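Local atomic coordinates of fibronectin type III domain-containing protein (PDB entry 6P2K), a protein that probably hydrolyses the glucan backbone of xyloglucan as a family 74 glycoside hydrolase, its catalytic module built of two seven-bladed beta-propellers, and binds zinc ions. Residues L78-H82 against A92-E96; R571-P577 against D617-W623. All blocks are in the same frame, centred on the assembly; numbering follows the deposited sequence.

Contact 1: residues L78-H82 against A92-E96; sequences LYGLH and ALVPE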
ATOM      1  N   LEU B  78      55.232 -20.958  -0.623  1.00 37.68           N
ATOM      2  CA  LEU B  78      55.207 -22.246  -1.304  1.00 37.33           C
ATOM      3  C   LEU B  78      56.494 -22.497  -2.078  1.00 42.22           C
ATOM      4  O   LEU B  78      56.858 -23.654  -2.315  1.00 44.42           O
ATOM      5  CB  LEU B  78      53.996 -22.312  -2.234  1.00 36.18           C
ATOM      6  CG  LEU B  78      53.708 -23.613  -2.986  1.00 38.01           C
ATOM      7  CD1 LEU B  78      53.473 -24.762  -2.013  1.00 38.55           C
ATOM      8  CD2 LEU B  78      52.516 -23.439  -3.917  1.00 37.62           C
ATOM      9  N   TYR B  79      57.199 -21.437  -2.474  1.00 42.15           N
ATOM     10  CA  TYR B  79      58.448 -21.578  -3.210  1.00 42.36           C
ATOM     11  C   TYR B  79      59.682 -21.334  -2.349  1.00 43.26           C
ATOM     12  O   TYR B  79      60.801 -21.357  -2.870  1.00 41.53           O
ATOM     13  CB  TYR B  79      58.469 -20.642  -4.421  1.00 41.87           C
ATOM     14  CG  TYR B  79      59.463 -21.068  -5.485  1.00 41.31           C
ATOM     15  CD1 TYR B  79      59.284 -22.247  -6.196  1.00 42.91           C
ATOM     16  CD2 TYR B  79      60.586 -20.301  -5.766  1.00 47.24           C
ATOM     17  CE1 TYR B  79      60.192 -22.648  -7.165  1.00 50.42           C
ATOM     18  CE2 TYR B  79      61.502 -20.695  -6.735  1.00 50.90           C
ATOM     19  CZ  TYR B  79      61.298 -21.869  -7.430  1.00 50.13           C
ATOM     20  OH  TYR B  79      62.198 -22.268  -8.395  1.00 54.65           O
ATOM     21  N   GLY B  80      59.517 -21.104  -1.052  1.00 42.83           N
ATOM     22  CA  GLY B  80      60.651 -21.030  -0.159  1.00 43.91           C
ATOM     23  C   GLY B  80      60.645 -19.780   0.689  1.00 43.43           C
ATOM     24  O   GLY B  80      59.779 -18.913   0.578  1.00 41.06           O
ATOM     25  N   LEU B  81      61.653 -19.699   1.551  1.00 43.04           N
ATOM     26  CA  LEU B  81      61.777 -18.592   2.488  1.00 41.87           C
ATOM     27  C   LEU B  81      62.222 -17.322   1.772  1.00 40.34           C
ATOM     28  O   LEU B  81      63.045 -17.362   0.853  1.00 41.99           O
ATOM     29  CB  LEU B  81      62.781 -18.959   3.583  1.00 43.15           C
ATOM     30  CG  LEU B  81      62.767 -18.230   4.926  1.00 42.52           C
ATOM     31  CD1 LEU B  81      61.498 -18.540   5.698  1.00 37.89           C
ATOM     32  CD2 LEU B  81      63.992 -18.635   5.725  1.00 44.81           C
ATOM     33  N   HIS B  82      61.660 -16.191   2.193  1.00 38.18           N
ATOM     34  CA  HIS B  82      62.120 -14.873   1.786  1.00 40.21           C
ATOM     35  C   HIS B  82      62.656 -14.137   3.007  1.00 40.95           C
ATOM     36  O   HIS B  82      62.260 -14.411   4.142  1.00 38.20           O
ATOM     37  CB  HIS B  82      60.996 -14.045   1.143  1.00 39.35           C
ATOM     38  CG  HIS B  82      60.476 -14.613  -0.141  1.00 40.14           C
ATOM     39  ND1 HIS B  82      59.868 -15.847  -0.217  1.00 39.51           N
ATOM     40  CD2 HIS B  82      60.458 -14.107  -1.397  1.00 39.55           C
ATOM     41  CE1 HIS B  82      59.504 -16.080  -1.466  1.00 39.38           C
ATOM     42  NE2 HIS B  82      59.850 -15.039  -2.202  1.00 39.74           N
ATOM     43  N   ALA B  92      64.023 -10.697  -0.596  1.00 37.35           N
ATOM     44  CA  ALA B  92      64.911 -11.507  -1.411  1.00 44.19           C
ATOM     45  C   ALA B  92      64.682 -12.967  -1.054  1.00 44.45           C
ATOM     46  O   ALA B  92      64.477 -13.302   0.117  1.00 38.86           O
ATOM     47  CB  ALA B  92      66.382 -11.130  -1.196  1.00 45.51           C
ATOM     48  N   LEU B  93      64.713 -13.833  -2.061  1.00 43.84           N
ATOM     49  CA  LEU B  93      64.459 -15.244  -1.824  1.00 44.07           C
ATOM     50  C   LEU B  93      65.722 -15.936  -1.329  1.00 44.41           C
ATOM     51  O   LEU B  93      66.805 -15.750  -1.895  1.00 44.16           O
ATOM     52  CB  LEU B  93      63.939 -15.903  -3.096  1.00 45.40           C
ATOM     53  CG  LEU B  93      63.798 -17.417  -3.047  1.00 50.24           C
ATOM     54  CD1 LEU B  93      62.509 -17.821  -2.337  1.00 51.16           C
ATOM     55  CD2 LEU B  93      63.781 -17.874  -4.475  1.00 52.16           C
ATOM     56  N   VAL B  94      65.581 -16.722  -0.265  1.00 44.70           N
ATOM     57  CA  VAL B  94      66.704 -17.442   0.329  1.00 47.89           C
ATOM     58  C   VAL B  94      67.086 -18.587  -0.601  1.00 50.65           C
ATOM     59  O   VAL B  94      66.248 -19.453  -0.891  1.00 50.33           O
ATOM     60  CB  VAL B  94      66.356 -17.945   1.739  1.00 47.04           C
ATOM     61  CG1 VAL B  94      67.521 -18.735   2.326  1.00 47.11           C
ATOM     62  CG2 VAL B  94      65.993 -16.775   2.641  1.00 44.60           C
ATOM     63  N   PRO B  95      68.330 -18.638  -1.087  1.00 48.75           N
ATOM     64  CA  PRO B  95      68.663 -19.621  -2.131  1.00 50.53           C
ATOM     65  C   PRO B  95      68.617 -21.062  -1.659  1.00 56.50           C
ATOM     66  O   PRO B  95      68.280 -21.949  -2.454  1.00 56.10           O
ATOM     67  CB  PRO B  95      70.082 -19.216  -2.558  1.00 55.23           C
ATOM     68  CG  PRO B  95      70.276 -17.826  -2.022  1.00 55.06           C
ATOM     69  CD  PRO B  95      69.469 -17.767  -0.767  1.00 49.75           C
ATOM     70  N   GLU B  96      68.947 -21.331  -0.394  1.00 52.48           N
ATOM     71  CA  GLU B  96      68.951 -22.709   0.080  1.00 58.55           C
ATOM     72  C   GLU B  96      67.546 -23.287   0.165  1.00 54.30           C
ATOM     73  O   GLU B  96      67.376 -24.509   0.094  1.00 54.33           O
ATOM     74  CB  GLU B  96      69.642 -22.799   1.440  1.00 60.74           C
ATOM     75  CG  GLU B  96      71.101 -22.385   1.413  1.00 62.82           C
ATOM     76  CD  GLU B  96      71.327 -21.013   2.013  1.00 63.55           C
ATOM     77  OE1 GLU B  96      72.272 -20.872   2.814  1.00 57.93           O
ATOM     78  OE2 GLU B  96      70.561 -20.080   1.688  1.00 61.27           O
TER
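Leu-81 and Val-94 supply the backbone hydrogen bond of this contact: Val-94 N donates to Leu-81 O over 2.8 Å with a nearly straight N-H...O angle of 169°. One residue away, where His-82 faces Leu-93 as an antiparallel non-hydrogen-bonded pair, the backbones meet instead through a CA-H...O contact from His-82 CA to Ala-92 O at 3.3 Å.

The main side-chain interaction is a CH-pi contact. Leu-93 turns its CG anti to the backbone N (chi1 172°), which, with chi2 near 80°, brings CD1 over one face of the His-82 imidazole. The methyl stands 3.9 Å from the ring centroid, displaced toward the rim so that CE1 is the nearest ring atom. The same CD1 also touches Leu-81 O at 3.3 Å, so this one branch packs against both the ring and the carbonyl that receives Val-94.

Such pairing is that of a beta hairpin, here the third and fourth strands of a four-stranded antiparallel propeller blade, with strand 92-93 at its outer edge.

Polar bonds reach the imidazole at both nitrogens. His-82 ND1 makes a weak hydrogen bond to Gly-80 O at 3.2 Å, while NE2 receives the backbone N-H of Val-56; the NE2 bond, helped by the weak one, probably holds the rotation of the ring.

Apolar contacts extend to the two sides of the sheet. The other methyl of Leu-93, CD2, reaches the edge of the Tyr-79 ring, 4.2 Å from its CD2. Leu-81 and Val-94 lie side by side and point the same way, Leu-81 CB being 4.0 Å from Val-94 CG2, and both also pack on Trp-151. Tyr-79 and Leu-93 touch Ser-683 of helix 681-684, from a distant part of the chain.

Contact 2: residues R571-P577 against D617-W623; sequences RKIAPHP and DAEVEAW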
ATOM      1  N   ARG B 571      32.566 -19.344 -22.595  1.00 20.44           N
ATOM      2  CA  ARG B 571      33.235 -18.534 -21.587  1.00 17.75           C
ATOM      3  C   ARG B 571      32.794 -17.077 -21.633  1.00 21.39           C
ATOM      4  O   ARG B 571      32.702 -16.430 -20.585  1.00 23.01           O
ATOM      5  CB  ARG B 571      34.754 -18.631 -21.760  1.00 16.83           C
ATOM      6  CG  ARG B 571      35.562 -17.674 -20.885  1.00 18.07           C
ATOM      7  CD  ARG B 571      35.446 -18.015 -19.408  1.00 20.26           C
ATOM      8  NE  ARG B 571      36.373 -17.225 -18.599  1.00 24.88           N
ATOM      9  CZ  ARG B 571      36.134 -15.982 -18.191  1.00 26.33           C
ATOM     10  NH1 ARG B 571      34.991 -15.384 -18.512  1.00 25.32           N
ATOM     11  NH2 ARG B 571      37.038 -15.339 -17.462  1.00 21.79           N
ATOM     12  N   LYS B 572      32.504 -16.553 -22.820  1.00 19.60           N
ATOM     13  CA  LYS B 572      32.004 -15.195 -22.960  1.00 18.93           C
ATOM     14  C   LYS B 572      31.088 -15.128 -24.172  1.00 18.82           C
ATOM     15  O   LYS B 572      31.397 -15.693 -25.223  1.00 18.08           O
ATOM     16  CB  LYS B 572      33.147 -14.182 -23.108  1.00 22.36           C
ATOM     17  CG  LYS B 572      32.672 -12.789 -23.481  1.00 24.82           C
ATOM     18  CD  LYS B 572      33.522 -11.702 -22.853  1.00 28.22           C
ATOM     19  CE  LYS B 572      32.876 -10.336 -23.046  1.00 32.85           C
ATOM     20  NZ  LYS B 572      33.852  -9.232 -22.845  1.00 41.14           N
ATOM     21  N   ILE B 573      29.960 -14.443 -24.013  1.00 17.19           N
ATOM     22  CA  ILE B 573      29.023 -14.184 -25.098  1.00 17.37           C
ATOM     23  C   ILE B 573      29.152 -12.720 -25.485  1.00 21.26           C
ATOM     24  O   ILE B 573      29.109 -11.837 -24.618  1.00 17.70           O
ATOM     25  CB  ILE B 573      27.578 -14.520 -24.696  1.00 18.89           C
ATOM     26  CG1 ILE B 573      27.454 -16.000 -24.330  1.00 21.10           C
ATOM     27  CG2 ILE B 573      26.621 -14.165 -25.818  1.00 17.65           C
ATOM     28  CD1 ILE B 573      26.089 -16.372 -23.772  1.00 25.60           C
ATOM     29  N   ALA B 574      29.318 -12.461 -26.783  1.00 21.76           N
ATOM     30  CA  ALA B 574      29.504 -11.112 -27.313  1.00 20.29           C
ATOM     31  C   ALA B 574      28.416 -10.835 -28.341  1.00 21.08           C
ATOM     32  O   ALA B 574      28.596 -11.110 -29.539  1.00 20.24           O
ATOM     33  CB  ALA B 574      30.895 -10.950 -27.926  1.00 18.64           C
ATOM     34  N   PRO B 575      27.271 -10.301 -27.921  1.00 23.03           N
ATOM     35  CA  PRO B 575      26.234  -9.936 -28.891  1.00 21.75           C
ATOM     36  C   PRO B 575      26.696  -8.792 -29.777  1.00 21.76           C
ATOM     37  O   PRO B 575      27.467  -7.923 -29.362  1.00 25.23           O
ATOM     38  CB  PRO B 575      25.048  -9.516 -28.011  1.00 21.73           C
ATOM     39  CG  PRO B 575      25.354 -10.075 -26.646  1.00 24.56           C
ATOM     40  CD  PRO B 575      26.849 -10.028 -26.539  1.00 22.80           C
ATOM     41  N   HIS B 576      26.217  -8.811 -31.017  1.00 17.29           N
ATOM     42  CA  HIS B 576      26.620  -7.812 -31.994  1.00 19.37           C
ATOM     43  C   HIS B 576      26.202  -6.423 -31.514  1.00 22.93           C
ATOM     44  O   HIS B 576      25.100  -6.256 -30.979  1.00 23.93           O
ATOM     45  CB  HIS B 576      25.992  -8.134 -33.352  1.00 20.75           C
ATOM     46  CG  HIS B 576      26.552  -7.344 -34.494  1.00 25.00           C
ATOM     47  ND1 HIS B 576      26.307  -5.998 -34.663  1.00 25.55           N
ATOM     48  CD2 HIS B 576      27.332  -7.718 -35.536  1.00 25.05           C
ATOM     49  CE1 HIS B 576      26.921  -5.575 -35.755  1.00 27.62           C
ATOM     50  NE2 HIS B 576      27.547  -6.600 -36.304  1.00 26.39           N
ATOM     51  N   PRO B 577      27.058  -5.407 -31.670  1.00 23.82           N
ATOM     52  CA  PRO B 577      26.762  -4.107 -31.047  1.00 21.60           C
ATOM     53  C   PRO B 577      25.566  -3.384 -31.646  1.00 24.33           C
ATOM     54  O   PRO B 577      24.941  -2.577 -30.945  1.00 28.06           O
ATOM     55  CB  PRO B 577      28.061  -3.314 -31.255  1.00 22.29           C
ATOM     56  CG  PRO B 577      28.742  -3.986 -32.403  1.00 23.97           C
ATOM     57  CD  PRO B 577      28.402  -5.438 -32.272  1.00 22.94           C
ATOM     58  N   ASP B 617      39.628 -20.270 -20.691  1.00 21.56           N
ATOM     59  CA  ASP B 617      39.201 -18.913 -20.367  1.00 22.52           C
ATOM     60  C   ASP B 617      39.286 -17.986 -21.577  1.00 21.38           C
ATOM     61  O   ASP B 617      39.440 -16.773 -21.432  1.00 20.80           O
ATOM     62  CB  ASP B 617      40.019 -18.366 -19.200  1.00 25.43           C
ATOM     63  CG  ASP B 617      39.702 -19.070 -17.891  1.00 28.56           C
ATOM     64  OD1 ASP B 617      38.542 -18.975 -17.424  1.00 29.86           O
ATOM     65  OD2 ASP B 617      40.604 -19.732 -17.336  1.00 26.67           O
ATOM     66  N   ALA B 618      39.171 -18.553 -22.775  1.00 22.82           N
ATOM     67  CA  ALA B 618      39.214 -17.763 -23.995  1.00 23.53           C
ATOM     68  C   ALA B 618      38.006 -16.839 -24.080  1.00 23.45           C
ATOM     69  O   ALA B 618      36.883 -17.228 -23.753  1.00 21.91           O
ATOM     70  CB  ALA B 618      39.256 -18.681 -25.215  1.00 19.62           C
ATOM     71  N   GLU B 619      38.240 -15.612 -24.539  1.00 25.05           N
ATOM     72  CA  GLU B 619      37.209 -14.588 -24.600  1.00 26.14           C
ATOM     73  C   GLU B 619      37.058 -14.055 -26.018  1.00 26.87           C
ATOM     74  O   GLU B 619      37.980 -14.123 -26.837  1.00 26.59           O
ATOM     75  CB  GLU B 619      37.528 -13.417 -23.666  1.00 22.95           C
ATOM     76  CG  GLU B 619      37.366 -13.715 -22.191  1.00 26.12           C
ATOM     77  CD  GLU B 619      37.948 -12.613 -21.335  1.00 30.08           C
ATOM     78  OE1 GLU B 619      38.990 -12.051 -21.738  1.00 31.39           O
ATOM     79  OE2 GLU B 619      37.370 -12.307 -20.268  1.00 28.31           O
ATOM     80  N   VAL B 620      35.880 -13.500 -26.287  1.00 25.18           N
ATOM     81  CA  VAL B 620      35.614 -12.760 -27.514  1.00 22.10           C
ATOM     82  C   VAL B 620      34.853 -11.494 -27.143  1.00 25.00           C
ATOM     83  O   VAL B 620      34.045 -11.494 -26.207  1.00 22.05           O
ATOM     84  CB  VAL B 620      34.833 -13.607 -28.541  1.00 23.72           C
ATOM     85  CG1 VAL B 620      33.444 -13.967 -28.014  1.00 19.67           C
ATOM     86  CG2 VAL B 620      34.745 -12.880 -29.880  1.00 24.95           C
ATOM     87  N   GLU B 621      35.139 -10.405 -27.854  1.00 23.55           N
ATOM     88  CA  GLU B 621      34.452  -9.135 -27.662  1.00 23.69           C
ATOM     89  C   GLU B 621      34.097  -8.548 -29.018  1.00 23.55           C
ATOM     90  O   GLU B 621      34.910  -8.580 -29.946  1.00 25.98           O
ATOM     91  CB  GLU B 621      35.317  -8.133 -26.882  1.00 26.17           C
ATOM     92  CG  GLU B 621      34.609  -6.828 -26.520  1.00 30.12           C
ATOM     93  CD  GLU B 621      34.066  -6.814 -25.103  1.00 33.87           C
ATOM     94  OE1 GLU B 621      34.746  -6.240 -24.221  1.00 32.08           O
ATOM     95  OE2 GLU B 621      32.966  -7.366 -24.874  1.00 34.48           O
ATOM     96  N   ALA B 622      32.887  -8.006 -29.123  1.00 23.59           N
ATOM     97  CA  ALA B 622      32.420  -7.349 -30.336  1.00 26.70           C
ATOM     98  C   ALA B 622      31.938  -5.952 -29.982  1.00 25.77           C
ATOM     99  O   ALA B 622      31.159  -5.783 -29.038  1.00 22.59           O
ATOM    100  CB  ALA B 622      31.297  -8.150 -31.004  1.00 24.62           C
ATOM    101  N   TRP B 623      32.400  -4.955 -30.732  1.00 24.35           N
ATOM    102  CA  TRP B 623      32.016  -3.575 -30.469  1.00 22.93           C
ATOM    103  C   TRP B 623      32.189  -2.763 -31.746  1.00 25.85           C
ATOM    104  O   TRP B 623      32.810  -3.212 -32.712  1.00 26.02           O
ATOM    105  CB  TRP B 623      32.826  -2.984 -29.310  1.00 21.24           C
ATOM    106  CG  TRP B 623      34.221  -2.559 -29.663  1.00 23.27           C
ATOM    107  CD1 TRP B 623      34.636  -1.296 -29.962  1.00 26.00           C
ATOM    108  CD2 TRP B 623      35.386  -3.393 -29.732  1.00 23.91           C
ATOM    109  NE1 TRP B 623      35.986  -1.289 -30.219  1.00 28.65           N
ATOM    110  CE2 TRP B 623      36.471  -2.564 -30.085  1.00 25.93           C
ATOM    111  CE3 TRP B 623      35.618  -4.759 -29.534  1.00 24.07           C
ATOM    112  CZ2 TRP B 623      37.769  -3.056 -30.245  1.00 23.62           C
ATOM    113  CZ3 TRP B 623      36.905  -5.247 -29.695  1.00 23.14           C
ATOM    114  CH2 TRP B 623      37.964  -4.396 -30.049  1.00 23.42           C
TER
HETATM  115  O   HOH W   1      34.900 -12.264 -19.059  1.00 24.28           O
HETATM  116  O   HOH W   2      28.608  -7.165 -27.164  1.00 30.74           O
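Lys-572 reaches across to Glu-621 along a path curving round the Val-620 carbonyl. Its CB starts 4.3 Å from Glu-619 CG. CG lies anti to the backbone N (chi1 171°), and a bend at chi2 then takes the chain past Val-620 O, 3.3 Å from CG and 3.4 Å from CD. At CE the nearest neighbour becomes Glu-621 OE2, 3.5 Å away, and NZ closes a salt bridge to that oxygen at 2.9 Å. The ammonium approaches from above the carboxylate, 57° out of its plane, while Glu-621 OE1 takes the backbone N-H of Gly-698.

A second salt bridge lies one residue earlier, at the N-terminal ends of both segments, where Arg-571 NE meets the anti lone pair of Asp-617 OD1 at 3.0 Å, in the guanidinium plane. Arg-571 NH2 bonds to Thr-744 O and Lys-693 O, and a water accepts from NH1 and probably donates to Glu-619 OE2, whose carboxylate also takes the N-H groups of Ser-696 (at OE1) and Gly-695 (at OE2). Farther along, from Ala-574 to Pro-577, the packing is apolar: Ala-574 CB sits 4.0 Å from Val-620 CG1, and the Pro-577 ring rests on Ala-622 and the backbone of Trp-623.

No backbone hydrogen bond joins the strands, although they run nearly parallel, 15° apart. Strands 567-575 and 618-625 each begin a successive propeller blade, so this is a side-chain seam between blades. Strand 511-516 flanks 567-575 as well, its zinc ligand Asp-513 accepting Ile-573 N, while strands 582-588 and 628-634 continue the two sheets.

From the N terminus, contact 1 comes first and closes a short loop of nine residues, the end of strand 80-84 and the turn that follows it, within one early blade. The chain then passes through many further sheets before contact 2 opens at 571-577. Contact 2 spans 39 residues, mostly strands 582-588, 593-599 and 605-615, so its closure brings the start of one blade against the start of the next. The two loops neither nest nor cross but follow in series. The centres of contact 1 and contact 2 lie about 41 Å apart. One contact thus works within a blade, the other between blades, probably in the two different propellers.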